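Local coordinates for ribokinase RBSK (Mycobacterium tuberculosis, PDB 3GO6), which probably phosphorylates ribose at O-5 with ATP and a divalent cation, giving ribose 5-phosphate for nucleotide and amino-acid synthesis or the pentose phosphate pathway, at residues 34-39 with 46-51; 76-81 with 103-108; 134-139 with 155-160; 171-176 with 195-200. All coordinates share one frame; numbering follows the deposited sequence.

Contact 1 (34-39 with 46-51)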
loop_
_atom_site.group_PDB
_atom_site.type_symbol
_atom_site.label_atom_id
_atom_site.label_comp_id
_atom_site.label_asym_id
_atom_site.label_seq_id
_atom_site.Cartn_x
_atom_site.Cartn_y
_atom_site.Cartn_z
ATOM N N PHE A 34 2.875 -4.160 -5.425
ATOM C CA PHE A 34 1.637 -4.808 -5.844
ATOM C C PHE A 34 1.762 -5.167 -7.320
ATOM O O PHE A 34 2.182 -4.333 -8.143
ATOM C CB PHE A 34 0.444 -3.856 -5.724
ATOM C CG PHE A 34 0.100 -3.435 -4.306
ATOM C CD1 PHE A 34 -1.002 -3.983 -3.662
ATOM C CD2 PHE A 34 0.837 -2.450 -3.653
ATOM C CE1 PHE A 34 -1.367 -3.584 -2.357
ATOM C CE2 PHE A 34 0.495 -2.041 -2.345
ATOM C CZ PHE A 34 -0.602 -2.609 -1.695
ATOM N N VAL A 35 1.385 -6.397 -7.662
ATOM C CA VAL A 35 1.314 -6.780 -9.079
ATOM C C VAL A 35 -0.150 -6.773 -9.507
ATOM O O VAL A 35 -1.009 -7.348 -8.810
ATOM C CB VAL A 35 1.992 -8.149 -9.346
ATOM C CG1 VAL A 35 1.722 -8.623 -10.799
ATOM C CG2 VAL A 35 3.481 -8.057 -9.089
ATOM N N VAL A 36 -0.428 -6.092 -10.626
ATOM C CA VAL A 36 -1.773 -5.977 -11.194
ATOM C C VAL A 36 -1.748 -6.353 -12.692
ATOM O O VAL A 36 -0.674 -6.471 -13.297
ATOM C CB VAL A 36 -2.328 -4.523 -11.067
ATOM C CG1 VAL A 36 -2.488 -4.122 -9.576
ATOM C CG2 VAL A 36 -1.427 -3.524 -11.795
ATOM N N ASP A 37 -2.921 -6.545 -13.284
ATOM C CA ASP A 37 -2.982 -6.673 -14.742
ATOM C C ASP A 37 -2.795 -5.299 -15.397
ATOM O O ASP A 37 -1.897 -5.104 -16.208
ATOM C CB ASP A 37 -4.303 -7.305 -15.184
ATOM C CG ASP A 37 -4.356 -7.513 -16.690
ATOM O OD1 ASP A 37 -3.458 -8.211 -17.238
ATOM O OD2 ASP A 37 -5.273 -6.943 -17.322
ATOM N N ALA A 38 -3.623 -4.343 -14.990
ATOM C CA ALA A 38 -3.545 -2.967 -15.470
ATOM C C ALA A 38 -3.412 -1.982 -14.298
ATOM O O ALA A 38 -4.037 -2.166 -13.247
ATOM C CB ALA A 38 -4.793 -2.628 -16.283
ATOM N N LEU A 39 -2.624 -0.928 -14.482
ATOM C CA LEU A 39 -2.562 0.138 -13.475
ATOM C C LEU A 39 -3.956 0.727 -13.235
ATOM O O LEU A 39 -4.707 0.965 -14.199
ATOM C CB LEU A 39 -1.586 1.245 -13.905
ATOM C CG LEU A 39 -0.142 0.820 -14.174
ATOM C CD1 LEU A 39 0.636 1.945 -14.849
ATOM C CD2 LEU A 39 0.587 0.375 -12.881
ATOM N N VAL A 46 -9.155 -1.709 -7.725
ATOM C CA VAL A 46 -8.439 -2.790 -8.368
ATOM C C VAL A 46 -7.975 -3.812 -7.339
ATOM O O VAL A 46 -7.506 -3.449 -6.248
ATOM C CB VAL A 46 -7.239 -2.247 -9.185
ATOM C CG1 VAL A 46 -6.358 -3.374 -9.703
ATOM C CG2 VAL A 46 -7.744 -1.375 -10.344
ATOM N N LEU A 47 -8.134 -5.085 -7.685
ATOM C CA LEU A 47 -7.630 -6.177 -6.865
ATOM C C LEU A 47 -6.265 -6.633 -7.363
ATOM O O LEU A 47 -6.129 -7.099 -8.510
ATOM C CB LEU A 47 -8.628 -7.348 -6.841
ATOM C CG LEU A 47 -8.278 -8.594 -6.016
ATOM C CD1 LEU A 47 -7.959 -8.268 -4.542
ATOM C CD2 LEU A 47 -9.446 -9.571 -6.111
ATOM N N ALA A 48 -5.248 -6.482 -6.510
ATOM C CA ALA A 48 -3.881 -6.894 -6.847
ATOM C C ALA A 48 -3.727 -8.398 -6.824
ATOM O O ALA A 48 -4.375 -9.085 -6.031
ATOM C CB ALA A 48 -2.873 -6.277 -5.897
ATOM N N ALA A 49 -2.832 -8.898 -7.673
ATOM C CA ALA A 49 -2.515 -10.315 -7.743
ATOM C C ALA A 49 -1.604 -10.761 -6.589
ATOM O O ALA A 49 -1.689 -11.903 -6.116
ATOM C CB ALA A 49 -1.845 -10.621 -9.094
ATOM N N SER A 50 -0.724 -9.857 -6.146
ATOM C CA SER A 50 0.247 -10.158 -5.095
ATOM C C SER A 50 0.698 -8.864 -4.418
ATOM O O SER A 50 0.534 -7.776 -4.969
ATOM C CB SER A 50 1.462 -10.889 -5.660
ATOM O OG SER A 50 2.191 -10.069 -6.571
ATOM N N LEU A 51 1.241 -9.006 -3.214
ATOM C CA LEU A 51 1.760 -7.882 -2.441
ATOM C C LEU A 51 2.995 -8.366 -1.691
ATOM O O LEU A 51 2.965 -9.418 -1.032
ATOM C CB LEU A 51 0.706 -7.355 -1.449
ATOM C CG LEU A 51 1.212 -6.432 -0.315
ATOM C CD1 LEU A 51 1.839 -5.147 -0.896
ATOM C CD2 LEU A 51 0.120 -6.084 0.681
HETATM O O HOH W 1 -5.212 -6.682 -11.154
#
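The ring of F34 takes the methyl CD1 of L51 over the centre of one face, CD1 lying 3.7 Å from the ring centroid and only 13° off the ring normal, a CH-pi contact. The two side chains run side by side in the same direction, and the tip of the leucine does the touching. At the edge of the same ring, near its plane, CB of A48 approaches CD1 of F34 at 3.7 Å, so the aromatic group is met on a face and at an edge by different residues of 46-51. Farther along, V36 meets V46 at about a right angle, with CG1 of V36 anti to its carbonyl carbon (chi1 -63°) and 3.9 Å from CG1 of V46. F34 and L51 belong to the small four-stranded sheet that forms the lid of ribokinases and, as in relatives, the dimer interface: they are an antiparallel non-hydrogen-bonded pair, and F34 also packs on I113 of the second subunit. V46 and L47, on the separate strand 45-47, pair with a strand of that subunit. At the backbone, A49 N gives a short bond of 2.6 Å to V35 O, and V35 N reaches S50 O at 3.1 Å. Outermost, one water accepts from D37 N and donates to L47 O at 2.8 Å, bridging the diverging chains.

Contact 2 (76-81 with 103-108)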
loop_
_atom_site.group_PDB
_atom_site.type_symbol
_atom_site.label_atom_id
_atom_site.label_comp_id
_atom_site.label_asym_id
_atom_site.label_seq_id
_atom_site.Cartn_x
_atom_site.Cartn_y
_atom_site.Cartn_z
ATOM N N SER A 76 23.778 8.391 3.868
ATOM C CA SER A 76 23.303 9.406 4.798
ATOM C C SER A 76 21.817 9.626 4.523
ATOM O O SER A 76 21.429 10.021 3.425
ATOM C CB SER A 76 24.095 10.704 4.603
ATOM O OG SER A 76 23.628 11.704 5.507
ATOM N N GLY A 77 20.983 9.328 5.511
ATOM C CA GLY A 77 19.532 9.395 5.357
ATOM C C GLY A 77 18.883 9.369 6.738
ATOM O O GLY A 77 19.564 9.136 7.756
ATOM N N ALA A 78 17.577 9.633 6.773
ATOM C CA ALA A 78 16.833 9.707 8.030
ATOM C C ALA A 78 15.903 8.527 8.138
ATOM O O ALA A 78 15.079 8.308 7.250
ATOM C CB ALA A 78 16.049 10.999 8.096
ATOM N N PHE A 79 16.060 7.749 9.210
ATOM C CA PHE A 79 15.158 6.655 9.525
ATOM C C PHE A 79 14.132 7.212 10.513
ATOM O O PHE A 79 14.440 8.161 11.237
ATOM C CB PHE A 79 15.908 5.500 10.203
ATOM C CG PHE A 79 16.902 4.813 9.317
ATOM C CD1 PHE A 79 16.495 3.799 8.456
ATOM C CD2 PHE A 79 18.248 5.179 9.343
ATOM C CE1 PHE A 79 17.413 3.151 7.623
ATOM C CE2 PHE A 79 19.176 4.536 8.512
ATOM C CZ PHE A 79 18.751 3.523 7.643
ATOM N N GLY A 80 12.932 6.640 10.542
ATOM C CA GLY A 80 11.951 6.961 11.588
ATOM C C GLY A 80 12.327 6.241 12.873
ATOM O O GLY A 80 13.280 5.444 12.879
ATOM N N ASP A 81 11.602 6.511 13.959
ATOM C CA ASP A 81 11.927 5.874 15.242
ATOM C C ASP A 81 10.948 4.725 15.485
ATOM O O ASP A 81 10.349 4.589 16.551
ATOM C CB ASP A 81 11.989 6.925 16.389
ATOM C CG ASP A 81 10.631 7.538 16.729
ATOM O OD1 ASP A 81 9.695 7.472 15.892
ATOM O OD2 ASP A 81 10.492 8.092 17.857
ATOM N N VAL A 103 20.660 9.335 10.531
ATOM C CA VAL A 103 20.013 9.851 11.723
ATOM C C VAL A 103 18.682 9.127 11.966
ATOM O O VAL A 103 18.122 8.499 11.055
ATOM C CB VAL A 103 19.772 11.386 11.650
ATOM C CG1 VAL A 103 21.083 12.160 11.619
ATOM C CG2 VAL A 103 18.929 11.749 10.431
ATOM N N THR A 104 18.207 9.199 13.212
ATOM C CA THR A 104 16.853 8.791 13.545
ATOM C C THR A 104 16.051 10.063 13.786
ATOM O O THR A 104 16.498 10.963 14.495
ATOM C CB THR A 104 16.843 7.855 14.755
ATOM O OG1 THR A 104 17.523 6.657 14.388
ATOM C CG2 THR A 104 15.405 7.465 15.160
ATOM N N VAL A 105 14.878 10.143 13.157
ATOM C CA VAL A 105 13.986 11.295 13.275
ATOM C C VAL A 105 12.671 10.801 13.905
ATOM O O VAL A 105 12.294 9.648 13.692
ATOM C CB VAL A 105 13.806 11.954 11.866
ATOM C CG1 VAL A 105 12.547 12.762 11.757
ATOM C CG2 VAL A 105 15.036 12.838 11.564
ATOM N N PRO A 106 11.998 11.634 14.735
ATOM C CA PRO A 106 10.744 11.134 15.293
ATOM C C PRO A 106 9.690 10.761 14.226
ATOM O O PRO A 106 9.609 11.397 13.177
ATOM C CB PRO A 106 10.238 12.316 16.142
ATOM C CG PRO A 106 11.457 13.114 16.452
ATOM C CD PRO A 106 12.337 12.982 15.242
ATOM N N GLY A 107 8.894 9.739 14.499
ATOM C CA GLY A 107 7.772 9.386 13.627
ATOM C C GLY A 107 8.135 8.361 12.556
ATOM O O GLY A 107 9.206 7.751 12.594
ATOM N N PRO A 108 7.204 8.105 11.627
ATOM C CA PRO A 108 7.357 6.986 10.717
ATOM C C PRO A 108 8.524 7.104 9.736
ATOM O O PRO A 108 8.847 8.202 9.246
ATOM C CB PRO A 108 6.014 6.966 9.956
ATOM C CG PRO A 108 5.064 7.707 10.857
ATOM C CD PRO A 108 5.902 8.780 11.474
HETATM O O HOH W 2 15.723 4.426 13.650
#
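Backbone hydrogen bonds do most of the joining between 76-81 and 103-108. V103 N donates to G77 O, F79 N to V103 O and V105 N to F79 O, the last at 2.8 Å, so the short strand 103-104 both gives to and takes from its parallel neighbour 78-79. Past the strands the chains are tied a second time: D81 N bonds to G107 O at 3.0 Å, while OD1 of D81 receives G107 N at 2.8 Å from above the carboxylate plane. The aspartate bends back to this donor because its CG sits between the backbone N and the carbonyl carbon (chi1 68°). D81 thus grips both polar backbone atoms of G107. G80 comes very near the same glycine, its CA 3.0 Å from G107 O. A water donates to G80 O and lies 3.0 Å from OG1 of T104, linking G80 to the exposed T104.

Apolar contacts are fewer. CB of A78 rests 3.8 Å from CG2 of V103 and a little farther from CG2 of V105, whereas CG2 of T104 touches CB of D81 at 3.7 Å. The ring of F79 turns an edge to V103 O and packs on A85, L88 and L92 of helix 83-94. That helix connects the two strands, and together they make a beta-alpha-beta unit with a two-stranded parallel sheet at the margin of the alpha/beta domain of the PfkB kinase fold.

Contact 3 (134-139 with 155-160)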
loop_
_atom_site.group_PDB
_atom_site.type_symbol
_atom_site.label_atom_id
_atom_site.label_comp_id
_atom_site.label_asym_id
_atom_site.label_seq_id
_atom_site.Cartn_x
_atom_site.Cartn_y
_atom_site.Cartn_z
ATOM N N LEU A 134 15.129 15.056 6.817
ATOM C CA LEU A 134 16.583 14.971 6.774
ATOM C C LEU A 134 17.211 16.363 6.603
ATOM O O LEU A 134 17.015 17.015 5.576
ATOM C CB LEU A 134 17.064 14.036 5.649
ATOM C CG LEU A 134 18.590 13.867 5.569
ATOM C CD1 LEU A 134 19.129 13.116 6.781
ATOM C CD2 LEU A 134 19.037 13.181 4.269
ATOM N N THR A 135 17.961 16.798 7.618
ATOM C CA THR A 135 18.705 18.056 7.572
ATOM C C THR A 135 20.175 17.726 7.297
ATOM O O THR A 135 20.589 16.584 7.475
ATOM C CB THR A 135 18.592 18.870 8.905
ATOM O OG1 THR A 135 19.065 18.074 9.995
ATOM C CG2 THR A 135 17.161 19.295 9.174
ATOM N N PRO A 136 20.963 18.706 6.828
ATOM C CA PRO A 136 22.351 18.378 6.457
ATOM C C PRO A 136 23.206 17.800 7.609
ATOM O O PRO A 136 23.380 18.447 8.640
ATOM C CB PRO A 136 22.908 19.714 5.957
ATOM C CG PRO A 136 21.700 20.542 5.610
ATOM C CD PRO A 136 20.634 20.119 6.569
ATOM N N VAL A 137 23.692 16.568 7.434
ATOM C CA VAL A 137 24.549 15.898 8.430
ATOM C C VAL A 137 25.993 16.352 8.148
ATOM O O VAL A 137 26.475 16.214 7.014
ATOM C CB VAL A 137 24.388 14.331 8.388
ATOM C CG1 VAL A 137 25.352 13.627 9.353
ATOM C CG2 VAL A 137 22.933 13.904 8.692
ATOM N N PRO A 138 26.680 16.916 9.168
ATOM C CA PRO A 138 27.987 17.577 8.946
ATOM C C PRO A 138 28.970 16.808 8.039
ATOM O O PRO A 138 29.365 17.319 6.979
ATOM C CB PRO A 138 28.556 17.754 10.374
ATOM C CG PRO A 138 27.599 16.971 11.299
ATOM C CD PRO A 138 26.278 16.973 10.587
ATOM N N SER A 139 29.338 15.594 8.438
ATOM C CA SER A 139 30.341 14.826 7.699
ATOM C C SER A 139 29.702 13.790 6.766
ATOM O O SER A 139 30.323 12.771 6.437
ATOM C CB SER A 139 31.328 14.158 8.673
ATOM O OG SER A 139 30.673 13.175 9.466
ATOM N N VAL A 155 15.223 19.307 -0.949
ATOM C CA VAL A 155 16.196 19.739 -1.961
ATOM C C VAL A 155 17.331 20.552 -1.318
ATOM O O VAL A 155 18.484 20.441 -1.726
ATOM C CB VAL A 155 15.543 20.473 -3.171
ATOM C CG1 VAL A 155 16.615 20.815 -4.220
ATOM C CG2 VAL A 155 14.496 19.574 -3.820
ATOM N N ALA A 156 17.009 21.325 -0.278
ATOM C CA ALA A 156 18.027 22.111 0.443
ATOM C C ALA A 156 19.070 21.217 1.111
ATOM O O ALA A 156 20.228 21.609 1.262
ATOM C CB ALA A 156 17.375 23.014 1.473
ATOM N N THR A 157 18.662 20.019 1.535
ATOM C CA THR A 157 19.613 19.036 2.063
ATOM C C THR A 157 20.508 18.417 0.977
ATOM O O THR A 157 21.721 18.286 1.168
ATOM C CB THR A 157 18.882 17.924 2.843
ATOM O OG1 THR A 157 18.207 18.518 3.961
ATOM C CG2 THR A 157 19.867 16.854 3.336
ATOM N N ALA A 158 19.919 18.011 -0.145
ATOM C CA ALA A 158 20.688 17.630 -1.333
ATOM C C ALA A 158 21.714 18.713 -1.726
ATOM O O ALA A 158 22.882 18.412 -1.980
ATOM C CB ALA A 158 19.734 17.357 -2.509
ATOM N N LEU A 159 21.248 19.968 -1.766
ATOM C CA LEU A 159 22.080 21.130 -2.114
ATOM C C LEU A 159 23.257 21.318 -1.161
ATOM O O LEU A 159 24.384 21.513 -1.607
ATOM C CB LEU A 159 21.230 22.413 -2.158
ATOM C CG LEU A 159 21.945 23.739 -2.480
ATOM C CD1 LEU A 159 22.574 23.683 -3.861
ATOM C CD2 LEU A 159 20.972 24.916 -2.390
ATOM N N ALA A 160 23.003 21.254 0.144
ATOM C CA ALA A 160 24.078 21.313 1.135
ATOM C C ALA A 160 25.111 20.211 0.944
ATOM O O ALA A 160 26.304 20.471 1.007
ATOM C CB ALA A 160 23.525 21.277 2.540
#
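With chi1 at -62°, T157 sets OG1 anti to its carbonyl carbon and CG2 anti to its backbone N, and both branches meet L134. The hydroxyl donates to L134 O over a short 2.5 Å from OG1 to O. It approaches tilted 24° from the carbonyl plane. The methyl is occupied by the leucine side chain: L134 holds its CG anti to the backbone N (chi1 -178°), which brings CG, and with it CD2, to 3.9 Å from CG2 of T157, the two side chains crossing at about a right angle. T157 therefore touches one residue through a polar branch and an apolar one at once.

One helical turn on, A160 presents its methyl to the ring of P136. CB of A160 lies 3.6 Å from CG of the proline and 3.8 Å from its CB, a small apolar patch near the surface, while CD of P136 stands 3.9 Å from OG1 of T157. The bond and the patch join the loop after strand 122-127 to the first turns of helix 155-167. L134 also packs on V103 and I153, while V155, A158 and L159 of the helix lie against helix 183-192.

The chemistry implies a contact with a single polar grip. A buried threonine hydroxyl spends its proton on a loop carbonyl, supplying L134 O with a donor although 134-139 belongs to no regular helix or strand, and the proline and alanine add carbon contacts beside it.

Contact 4 (171-176 with 195-200)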
loop_
_atom_site.group_PDB
_atom_site.type_symbol
_atom_site.label_atom_id
_atom_site.label_comp_id
_atom_site.label_asym_id
_atom_site.label_seq_id
_atom_site.Cartn_x
_atom_site.Cartn_y
_atom_site.Cartn_z
ATOM N N VAL A 171 32.688 14.371 -7.316
ATOM C CA VAL A 171 31.644 14.476 -8.329
ATOM C C VAL A 171 30.256 14.708 -7.692
ATOM O O VAL A 171 29.844 13.966 -6.802
ATOM C CB VAL A 171 31.598 13.208 -9.208
ATOM C CG1 VAL A 171 30.434 13.283 -10.221
ATOM C CG2 VAL A 171 32.934 13.000 -9.911
ATOM N N VAL A 172 29.542 15.732 -8.153
ATOM C CA VAL A 172 28.157 15.940 -7.742
ATOM C C VAL A 172 27.231 15.272 -8.769
ATOM O O VAL A 172 27.118 15.716 -9.908
ATOM C CB VAL A 172 27.795 17.430 -7.551
ATOM C CG1 VAL A 172 26.327 17.571 -7.210
ATOM C CG2 VAL A 172 28.664 18.061 -6.446
ATOM N N MET A 173 26.566 14.202 -8.340
ATOM C CA MET A 173 25.687 13.427 -9.209
ATOM C C MET A 173 24.277 13.416 -8.625
ATOM O O MET A 173 24.070 12.976 -7.478
ATOM C CB MET A 173 26.258 12.007 -9.364
ATOM C CG MET A 173 25.486 11.089 -10.350
ATOM S SD MET A 173 26.222 9.440 -10.526
ATOM C CE MET A 173 27.676 9.816 -11.508
ATOM N N VAL A 174 23.313 13.916 -9.391
ATOM C CA VAL A 174 21.948 14.075 -8.922
ATOM C C VAL A 174 21.012 13.241 -9.773
ATOM O O VAL A 174 20.998 13.350 -11.006
ATOM C CB VAL A 174 21.493 15.574 -8.937
ATOM C CG1 VAL A 174 20.034 15.733 -8.457
ATOM C CG2 VAL A 174 22.439 16.422 -8.089
ATOM N N ASN A 175 20.255 12.370 -9.113
ATOM C CA ASN A 175 19.119 11.737 -9.774
ATOM C C ASN A 175 17.950 12.677 -9.600
ATOM O O ASN A 175 17.410 12.809 -8.492
ATOM C CB ASN A 175 18.849 10.354 -9.165
ATOM C CG ASN A 175 17.666 9.663 -9.790
ATOM O OD1 ASN A 175 17.323 9.895 -10.971
ATOM N ND2 ASN A 175 17.022 8.818 -9.012
ATOM N N ALA A 176 17.572 13.364 -10.684
ATOM C CA ALA A 176 16.532 14.403 -10.620
ATOM C C ALA A 176 15.125 13.805 -10.557
ATOM O O ALA A 176 14.312 14.004 -11.457
ATOM C CB ALA A 176 16.659 15.366 -11.837
ATOM N N VAL A 195 26.749 15.849 -12.894
ATOM C CA VAL A 195 26.026 14.805 -13.633
ATOM C C VAL A 195 24.602 14.821 -13.124
ATOM O O VAL A 195 24.388 14.897 -11.907
ATOM C CB VAL A 195 26.618 13.377 -13.345
ATOM C CG1 VAL A 195 25.933 12.280 -14.193
ATOM C CG2 VAL A 195 28.107 13.353 -13.559
ATOM N N VAL A 196 23.636 14.773 -14.045
ATOM C CA VAL A 196 22.239 14.621 -13.692
ATOM C C VAL A 196 21.706 13.411 -14.430
ATOM O O VAL A 196 21.939 13.261 -15.641
ATOM C CB VAL A 196 21.380 15.868 -14.007
ATOM C CG1 VAL A 196 19.922 15.604 -13.671
ATOM C CG2 VAL A 196 21.871 17.050 -13.190
ATOM N N ILE A 197 21.016 12.543 -13.682
ATOM C CA ILE A 197 20.394 11.330 -14.228
ATOM C C ILE A 197 18.922 11.533 -14.103
ATOM O O ILE A 197 18.419 11.864 -13.021
ATOM C CB ILE A 197 20.804 10.065 -13.427
ATOM C CG1 ILE A 197 22.333 9.931 -13.388
ATOM C CG2 ILE A 197 20.125 8.784 -13.994
ATOM C CD1 ILE A 197 22.850 9.010 -12.248
ATOM N N ALA A 198 18.208 11.342 -15.208
ATOM C CA ALA A 198 16.771 11.560 -15.206
ATOM C C ALA A 198 16.135 10.852 -16.377
ATOM O O ALA A 198 16.784 10.667 -17.394
ATOM C CB ALA A 198 16.461 13.047 -15.267
ATOM N N ASN A 199 14.878 10.438 -16.243
ATOM C CA ASN A 199 14.140 9.999 -17.436
ATOM C C ASN A 199 13.751 11.230 -18.280
ATOM O O ASN A 199 14.043 12.365 -17.884
ATOM C CB ASN A 199 12.949 9.067 -17.092
ATOM C CG ASN A 199 11.821 9.760 -16.343
ATOM O OD1 ASN A 199 11.558 10.959 -16.499
ATOM N ND2 ASN A 199 11.116 8.983 -15.541
ATOM N N GLU A 200 13.117 11.025 -19.430
ATOM C CA GLU A 200 12.814 12.165 -20.318
ATOM C C GLU A 200 11.919 13.209 -19.655
ATOM O O GLU A 200 12.213 14.406 -19.716
ATOM C CB GLU A 200 12.246 11.706 -21.674
ATOM C CG GLU A 200 13.291 11.016 -22.560
ATOM C CD GLU A 200 13.983 11.938 -23.577
ATOM O OE1 GLU A 200 14.161 13.161 -23.321
ATOM O OE2 GLU A 200 14.364 11.426 -24.655
#
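M173 and V195 form the first of three parallel pairs, followed by V174 with V196 and N175 with I197, in a beta-alpha-beta crossover through helix 183-192 at the middle of the large, mostly parallel sheet of this ribokinase-like fold. The two short strands run 13° from parallel with axes 4.7 Å apart. Four backbone bonds hold them: V195 N to V172 O, V174 N to V195 O, I197 N to V174 O at 2.8 Å, and A176 N to I197 O.

Packing is most extensive on the face of M173, V195 and I197. The methionine leaves its backbone with CG anti to N (chi1 -176°), and an extended chi2 brings SD to 3.8 Å from CD1 of I197. The bend at chi3 then turns CE to 4.0 Å from CG1 of V195. Its stem lies alongside V195, with CG 3.9 Å from CB of that valine. L254 of helix 246-257 packs on both M173 and I197.

Contacts on the other face are sparser: CG1 of V196 meets CB of A176 at 3.8 Å, W206 packing on both residues. Toward the C-terminal ends the chains part, and the partly exposed N199 and E200 no longer touch 171-176. N199, a predicted ATP-binding residue, stands at the N-cap of helix 200-205, where its OD1 takes the backbone N of E202. Before the strands separate, the methyls of A176 and A198 make a last wide contact, CB to CB 4.1 Å.

Contact 4 is the buried one, joining central strands of the large sheet through backbone bonds and aliphatic side chains. The other three are only partly buried. Contacts 1 and 2 also rest on strand pairing, antiparallel in the lid for 1 and parallel at the domain margin for 2, and each includes a bridging water. Contact 3 instead sets a loop on a helix, with a side-chain hydroxyl in place of strand bonds. Contacts 2 and 3 touch, CD1 of L134 packing on G77, A78 and V103. Contacts 3 and 4 share consecutive elements, helix 155-167 and strand 171-175. Contact 1 stands apart, its centre about 30 Å or more from the others, and has most of the contacts to the second subunit.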